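Local structure of lactose Operon Repressor (Escherichia coli, 1JYE) at residues N157-S162 and G315-P320; V80-S85 and D292-G297; Q181-A186 and P212-E217. The protein represses transcription of the lactose operon, probably by binding operator DNA until an inducer sugar weakens its grip. The protein carries 1 engineered substitution. All coordinates share one frame; numbering follows the deposited sequence.

Contact 2 is a buried helix-helix crossing, whereas contacts 1 and 3 are partly buried pairs of parallel strands. Contacts 1 and 2 are neighbours, with centres about 14 Å apart: Leu296, on the helix of contact 2, packs against Ile159, Phe161 and Leu319 of contact 1. Contact 3 lies across the centre of the chain from both, about 27 and 31 Å away between centres, at the edge of another sheet. The chemistry differs accordingly. The strand pairs combine backbone hydrogen bonds with apolar packing and polar residues near the surface, while contact 2 depends on close apposition of small residues beside a dimer interface.

Contact 1. Residues N157-S162 and G315-P320; sequences NSIIFS and GNQLLP
Leu319 packs its side chain against Ile159 and Phe161, its companions on one face of a parallel strand pair. Its CB lies 3.7 Å from CD1 of Phe161. One bond further, Leu319 CG meets the branch methyl CG2 of Ile159 at 3.7 Å. Of the two terminal methyls, CD1 does the touching: it also meets Ile159 CG2, and Leu319 CD1 lies 3.9 Å from Phe161 CE1. With CG anti to the carbonyl carbon (chi1 -66°), the leucine slants across both neighbours, and Leu296 of helix 293-308 packs on all three. The ring edge of Phe161 also approaches Pro320 O. The backbones are joined by a parallel ladder of hydrogen bonds running from Ser158 N to Gly315 O through to Ser162 N to Leu319 O; within it, Leu319 N gives a short bond of 2.8 Å to Ile160 O. Strand 316-324 sits between 158-161 and the antiparallel strand 288-290, a small mixed sheet consistent with the connecting region between the two lobes of a periplasmic binding protein-like fold. Directly after strand 158-161, Ser162 is the N-cap of the next helix, its OG accepting from Asp165 N. On the face opposite Leu319, Asn316 sends ND2 to Ser158 OG at 2.8 Å, a nearly straight bond (164°) with the hydroxyl oxygen in the plane of the amide. The serine oxygen stands between its own backbone N and carbonyl carbon (chi1 63°), which turns it to the asparagine. With an alanine at Asn316, Ser158 OG would probably lose this donor and become freer to turn. Beyond this pair, Ile160 and Leu318 run side by side, CG1 against CD2 at 3.7 Å. Gln317 lies alongside Ile159, its OE1 engaged by Arg303.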
# COMPACT_ATOMS: atom_id res chain seq x y z
N ASN A 157 20.72 -17.66 -2.86
CA ASN A 157 19.63 -17.81 -3.81
C ASN A 157 18.81 -16.53 -3.76
O ASN A 157 18.41 -16.10 -2.67
CB ASN A 157 18.74 -19.00 -3.45
CG ASN A 157 19.48 -20.32 -3.54
OD1 ASN A 157 20.22 -20.56 -4.49
ND2 ASN A 157 19.28 -21.18 -2.55
N SER A 158 18.57 -15.92 -4.91
CA SER A 158 17.82 -14.67 -4.92
C SER A 158 17.15 -14.35 -6.24
O SER A 158 17.45 -14.94 -7.28
CB SER A 158 18.77 -13.51 -4.58
OG SER A 158 19.79 -13.39 -5.57
N ILE A 159 16.21 -13.41 -6.17
CA ILE A 159 15.51 -12.92 -7.35
C ILE A 159 15.34 -11.44 -7.08
O ILE A 159 14.71 -11.05 -6.10
CB ILE A 159 14.09 -13.52 -7.52
CG1 ILE A 159 14.15 -15.04 -7.52
CG2 ILE A 159 13.49 -13.00 -8.83
CD1 ILE A 159 12.78 -15.71 -7.55
N ILE A 160 15.92 -10.60 -7.93
CA ILE A 160 15.77 -9.17 -7.76
C ILE A 160 15.57 -8.52 -9.12
O ILE A 160 15.80 -9.14 -10.15
CB ILE A 160 17.00 -8.51 -7.08
CG1 ILE A 160 18.21 -8.54 -8.01
CG2 ILE A 160 17.31 -9.22 -5.76
CD1 ILE A 160 19.38 -7.72 -7.50
N PHE A 161 15.11 -7.28 -9.11
CA PHE A 161 14.90 -6.53 -10.34
C PHE A 161 16.24 -5.96 -10.80
O PHE A 161 17.13 -5.71 -9.99
CB PHE A 161 13.90 -5.41 -10.11
CG PHE A 161 12.50 -5.88 -9.91
CD1 PHE A 161 11.79 -6.45 -10.97
CD2 PHE A 161 11.89 -5.79 -8.66
CE1 PHE A 161 10.49 -6.91 -10.79
CE2 PHE A 161 10.59 -6.25 -8.47
CZ PHE A 161 9.89 -6.82 -9.54
N SER A 162 16.38 -5.76 -12.10
CA SER A 162 17.61 -5.21 -12.64
C SER A 162 17.76 -3.72 -12.33
O SER A 162 17.14 -2.87 -12.98
CB SER A 162 17.67 -5.41 -14.16
OG SER A 162 18.85 -4.83 -14.69
N GLY A 315 21.42 -19.77 -7.14
CA GLY A 315 22.02 -18.51 -7.53
C GLY A 315 20.99 -17.40 -7.67
O GLY A 315 19.89 -17.49 -7.14
N ASN A 316 21.38 -16.35 -8.39
CA ASN A 316 20.50 -15.20 -8.59
C ASN A 316 19.84 -15.13 -9.96
O ASN A 316 20.41 -15.54 -10.97
CB ASN A 316 21.29 -13.91 -8.37
CG ASN A 316 20.55 -12.68 -8.90
OD1 ASN A 316 20.69 -12.31 -10.07
ND2 ASN A 316 19.75 -12.06 -8.04
N GLN A 317 18.61 -14.61 -9.96
CA GLN A 317 17.86 -14.39 -11.18
C GLN A 317 17.57 -12.90 -11.17
O GLN A 317 17.22 -12.33 -10.13
CB GLN A 317 16.52 -15.15 -11.20
CG GLN A 317 15.57 -14.59 -12.28
CD GLN A 317 14.27 -15.37 -12.43
OE1 GLN A 317 13.77 -15.96 -11.48
NE2 GLN A 317 13.71 -15.34 -13.64
N LEU A 318 17.73 -12.26 -12.33
CA LEU A 318 17.45 -10.84 -12.48
C LEU A 318 16.16 -10.71 -13.28
O LEU A 318 16.04 -11.29 -14.36
CB LEU A 318 18.58 -10.15 -13.23
CG LEU A 318 19.87 -9.88 -12.47
CD1 LEU A 318 20.94 -9.38 -13.45
CD2 LEU A 318 19.61 -8.84 -11.40
N LEU A 319 15.21 -9.95 -12.76
CA LEU A 319 13.95 -9.73 -13.46
C LEU A 319 14.04 -8.40 -14.19
O LEU A 319 14.62 -7.44 -13.68
CB LEU A 319 12.78 -9.68 -12.48
CG LEU A 319 12.44 -10.98 -11.74
CD1 LEU A 319 11.26 -10.73 -10.80
CD2 LEU A 319 12.09 -12.07 -12.75
N PRO A 320 13.48 -8.33 -15.40
CA PRO A 320 13.52 -7.09 -16.17
C PRO A 320 12.61 -5.99 -15.63
O PRO A 320 11.68 -6.25 -14.86
CB PRO A 320 13.10 -7.54 -17.56
CG PRO A 320 12.10 -8.62 -17.26
CD PRO A 320 12.80 -9.40 -16.15

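Contact 2. Residues V80-S85 and D292-G297; sequences VAAILS and DFRLLG. Engineered in segment 80-85: Leu84 (natural residue Lys).
Ala82 and Gly297 face each other where helices 74-89 and 293-308 pass at close quarters, and together they supply most of the surface that the contact buries. The short axes of helix 80-85 and helix 293-297 approach to 7.3 Å at an angle of -46°. Ala82 directs its methyl group at the other helix: CB rests 3.3 Å from the carbonyl oxygen Arg294 O and 3.7 Å from Gly297 CA. Gly297 presents bare backbone in return. A beta carbon built there would fall only 2.5 Å from Ala82 CB, so this spacing probably depends on glycine.

Ile83 flanks this pair, with its CG1 laid against Gly297 O at 3.7 Å. That carbonyl oxygen also accepts from Ser300 OG, and the isoleucine goes on to touch Ser300 and Val301 one turn later. At the start of helix 293-308, Asp292 is the N-cap residue: its OD2 takes the N-H of Leu295 from above the carboxylate plane and pairs with Arg294 NH1 at 3.1 Å. Away from this crossing, Val80, Ala81 and the engineered Leu84, a lysine in the natural sequence, pack on Leu71 of the second subunit.

With only carbon atoms and backbone carbonyls meeting, the contact gains its specificity from shape, while charge stays at the Asp292-Arg294 pair on the helix start.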
# COMPACT_ATOMS: atom_id res chain seq x y z
N VAL A 80 4.43 -9.44 -0.99
CA VAL A 80 3.85 -10.44 -0.11
C VAL A 80 2.46 -10.86 -0.55
O VAL A 80 2.08 -12.02 -0.41
CB VAL A 80 3.85 -9.95 1.36
CG1 VAL A 80 3.12 -10.95 2.25
CG2 VAL A 80 5.28 -9.79 1.85
N ALA A 81 1.69 -9.92 -1.10
CA ALA A 81 0.35 -10.25 -1.59
C ALA A 81 0.48 -11.31 -2.68
O ALA A 81 -0.27 -12.29 -2.70
CB ALA A 81 -0.32 -9.00 -2.15
N ALA A 82 1.43 -11.12 -3.58
CA ALA A 82 1.66 -12.06 -4.67
C ALA A 82 2.15 -13.40 -4.13
O ALA A 82 1.79 -14.46 -4.65
CB ALA A 82 2.67 -11.49 -5.65
N ILE A 83 2.97 -13.35 -3.09
CA ILE A 83 3.48 -14.58 -2.47
C ILE A 83 2.31 -15.37 -1.90
O ILE A 83 2.18 -16.58 -2.14
CB ILE A 83 4.47 -14.26 -1.33
CG1 ILE A 83 5.78 -13.72 -1.91
CG2 ILE A 83 4.72 -15.51 -0.49
CD1 ILE A 83 6.78 -13.28 -0.86
N LEU A 84 1.44 -14.69 -1.16
CA LEU A 84 0.29 -15.36 -0.55
C LEU A 84 -0.66 -15.92 -1.60
O LEU A 84 -1.23 -17.00 -1.42
CB LEU A 84 -0.46 -14.39 0.36
CG LEU A 84 0.33 -13.85 1.56
CD1 LEU A 84 -0.51 -12.83 2.31
CD2 LEU A 84 0.74 -15.00 2.47
N SER A 85 -0.84 -15.19 -2.70
CA SER A 85 -1.73 -15.64 -3.76
C SER A 85 -1.20 -16.92 -4.40
O SER A 85 -1.94 -17.90 -4.57
CB SER A 85 -1.88 -14.56 -4.83
OG SER A 85 -2.71 -15.02 -5.89
N ASP A 292 7.59 -5.15 -11.63
CA ASP A 292 6.43 -6.04 -11.50
C ASP A 292 6.48 -6.86 -10.22
O ASP A 292 6.88 -8.02 -10.22
CB ASP A 292 6.37 -6.95 -12.73
CG ASP A 292 5.03 -7.64 -12.88
OD1 ASP A 292 4.75 -8.12 -14.00
OD2 ASP A 292 4.27 -7.70 -11.90
N PHE A 293 6.05 -6.25 -9.12
CA PHE A 293 6.06 -6.92 -7.82
C PHE A 293 5.24 -8.20 -7.79
O PHE A 293 5.59 -9.15 -7.09
CB PHE A 293 5.57 -5.96 -6.73
CG PHE A 293 6.40 -4.72 -6.58
CD1 PHE A 293 7.75 -4.81 -6.27
CD2 PHE A 293 5.83 -3.47 -6.77
CE1 PHE A 293 8.53 -3.66 -6.15
CE2 PHE A 293 6.60 -2.31 -6.64
CZ PHE A 293 7.95 -2.41 -6.34
N ARG A 294 4.15 -8.23 -8.54
CA ARG A 294 3.31 -9.41 -8.58
C ARG A 294 4.12 -10.57 -9.16
O ARG A 294 4.09 -11.69 -8.65
CB ARG A 294 2.07 -9.17 -9.44
CG ARG A 294 1.05 -10.29 -9.37
CD ARG A 294 0.18 -10.33 -10.62
NE ARG A 294 0.63 -11.34 -11.58
CZ ARG A 294 1.82 -11.34 -12.18
NH1 ARG A 294 2.70 -10.39 -11.93
NH2 ARG A 294 2.13 -12.32 -13.02
N LEU A 295 4.84 -10.29 -10.24
CA LEU A 295 5.66 -11.31 -10.88
C LEU A 295 6.74 -11.80 -9.92
O LEU A 295 6.99 -13.00 -9.81
CB LEU A 295 6.30 -10.76 -12.15
CG LEU A 295 7.23 -11.73 -12.90
CD1 LEU A 295 6.44 -12.94 -13.36
CD2 LEU A 295 7.86 -11.02 -14.08
N LEU A 296 7.37 -10.87 -9.21
CA LEU A 296 8.41 -11.23 -8.25
C LEU A 296 7.88 -12.15 -7.15
O LEU A 296 8.46 -13.19 -6.86
CB LEU A 296 9.01 -9.98 -7.62
CG LEU A 296 10.05 -10.22 -6.52
CD1 LEU A 296 11.25 -10.97 -7.10
CD2 LEU A 296 10.49 -8.88 -5.94
N GLY A 297 6.76 -11.76 -6.54
CA GLY A 297 6.19 -12.56 -5.48
C GLY A 297 5.77 -13.93 -5.98
O GLY A 297 6.06 -14.95 -5.35

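Contact 3. Residues Q181-A186 and P212-E217; sequences QIALLA and PIAERE
Leu184 and Pro212 lean against each other at a slant, Leu184 CG being 4.1 Å from Pro212 CB. The leucine CG stands anti to its carbonyl carbon (chi1 -52°), and its CD1 reaches on to the CG of the proline ring. Further along the same face, Leu184 CB and Glu215 CB are 4.0 Å apart, while the carboxylate of Glu215 goes to His202. Gln181 and Ile213 meet at about a right angle: the bent glutamine brings OE1 to within 3.4 Å of the Ile213 branch methyl CG2. These strands form a beta-alpha-beta unit, in which helix 192-207 links strand 182-186 to strand 214-217 and covers the face carrying Leu184. Strand 214-217 is outermost in its parallel sheet, and strand 182-186 separates it from 241-244. Leu184 bonds through both its backbone N and O, N donating to Ala214 O and O accepting from Arg216 N, both at 2.9 Å. On the other face, beneath helix 222-234, Leu185 turns CD1 to Arg216 CB at 4.2 Å, whereas the extended arginine chain runs away from strand 182-186 to a salt bridge with Glu235 and a hydrogen bond with Gln228.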
# COMPACT_ATOMS: atom_id res chain seq x y z
N GLN A 181 20.82 19.55 -16.25
CA GLN A 181 20.76 19.97 -14.84
C GLN A 181 19.83 19.00 -14.13
O GLN A 181 18.61 19.21 -14.09
CB GLN A 181 20.20 21.39 -14.73
CG GLN A 181 21.09 22.47 -15.32
CD GLN A 181 22.37 22.67 -14.54
OE1 GLN A 181 23.31 21.88 -14.66
NE2 GLN A 181 22.41 23.72 -13.73
N ILE A 182 20.40 17.95 -13.55
CA ILE A 182 19.61 16.92 -12.89
C ILE A 182 19.89 16.74 -11.40
O ILE A 182 21.03 16.81 -10.96
CB ILE A 182 19.84 15.58 -13.62
CG1 ILE A 182 19.46 15.74 -15.09
CG2 ILE A 182 19.03 14.46 -12.96
CD1 ILE A 182 19.82 14.57 -15.97
N ALA A 183 18.83 16.51 -10.63
CA ALA A 183 18.96 16.30 -9.20
C ALA A 183 18.50 14.88 -8.89
O ALA A 183 17.65 14.33 -9.60
CB ALA A 183 18.12 17.31 -8.42
N LEU A 184 19.07 14.30 -7.84
CA LEU A 184 18.73 12.94 -7.43
C LEU A 184 18.10 12.93 -6.05
O LEU A 184 18.55 13.63 -5.15
CB LEU A 184 19.99 12.07 -7.39
CG LEU A 184 20.89 12.03 -8.62
CD1 LEU A 184 22.09 11.12 -8.33
CD2 LEU A 184 20.12 11.55 -9.83
N LEU A 185 17.04 12.13 -5.89
CA LEU A 185 16.39 11.99 -4.59
C LEU A 185 16.39 10.49 -4.32
O LEU A 185 15.55 9.75 -4.84
CB LEU A 185 14.96 12.53 -4.61
CG LEU A 185 14.17 12.29 -3.31
CD1 LEU A 185 14.98 12.76 -2.11
CD2 LEU A 185 12.85 13.04 -3.39
N ALA A 186 17.36 10.06 -3.53
CA ALA A 186 17.53 8.65 -3.20
C ALA A 186 16.64 8.15 -2.08
O ALA A 186 16.09 8.94 -1.31
CB ALA A 186 19.00 8.38 -2.84
N PRO A 212 25.28 15.45 -11.30
CA PRO A 212 24.03 16.03 -10.80
C PRO A 212 24.28 17.32 -10.01
O PRO A 212 25.32 17.45 -9.35
CB PRO A 212 23.45 14.92 -9.93
CG PRO A 212 24.68 14.21 -9.43
CD PRO A 212 25.54 14.14 -10.67
N ILE A 213 23.35 18.27 -10.08
CA ILE A 213 23.54 19.52 -9.37
C ILE A 213 23.18 19.40 -7.89
O ILE A 213 23.42 20.33 -7.11
CB ILE A 213 22.73 20.68 -9.99
CG1 ILE A 213 21.23 20.40 -9.92
CG2 ILE A 213 23.15 20.88 -11.44
CD1 ILE A 213 20.39 21.59 -10.36
N ALA A 214 22.61 18.26 -7.52
CA ALA A 214 22.26 18.01 -6.13
C ALA A 214 21.75 16.59 -5.96
O ALA A 214 21.18 16.01 -6.88
CB ALA A 214 21.18 19.00 -5.67
N GLU A 215 22.00 16.03 -4.79
CA GLU A 215 21.51 14.70 -4.47
C GLU A 215 21.13 14.70 -3.00
O GLU A 215 21.88 15.18 -2.14
CB GLU A 215 22.54 13.60 -4.78
CG GLU A 215 23.85 13.63 -4.01
CD GLU A 215 24.72 12.42 -4.32
OE1 GLU A 215 25.91 12.59 -4.64
OE2 GLU A 215 24.21 11.28 -4.23
N ARG A 216 19.95 14.17 -2.72
CA ARG A 216 19.43 14.11 -1.37
C ARG A 216 18.93 12.71 -1.06
O ARG A 216 18.95 11.83 -1.93
CB ARG A 216 18.31 15.14 -1.19
CG ARG A 216 18.83 16.57 -1.02
CD ARG A 216 17.73 17.60 -1.21
NE ARG A 216 18.17 18.94 -0.81
CZ ARG A 216 18.20 19.38 0.44
NH1 ARG A 216 17.82 18.58 1.44
NH2 ARG A 216 18.61 20.61 0.71
N GLU A 217 18.48 12.51 0.17
CA GLU A 217 18.01 11.21 0.62
C GLU A 217 16.68 11.32 1.36
O GLU A 217 16.52 12.16 2.24
CB GLU A 217 19.06 10.60 1.55
CG GLU A 217 18.74 9.22 2.08
CD GLU A 217 19.75 8.76 3.12
OE1 GLU A 217 20.84 9.38 3.21
OE2 GLU A 217 19.46 7.78 3.83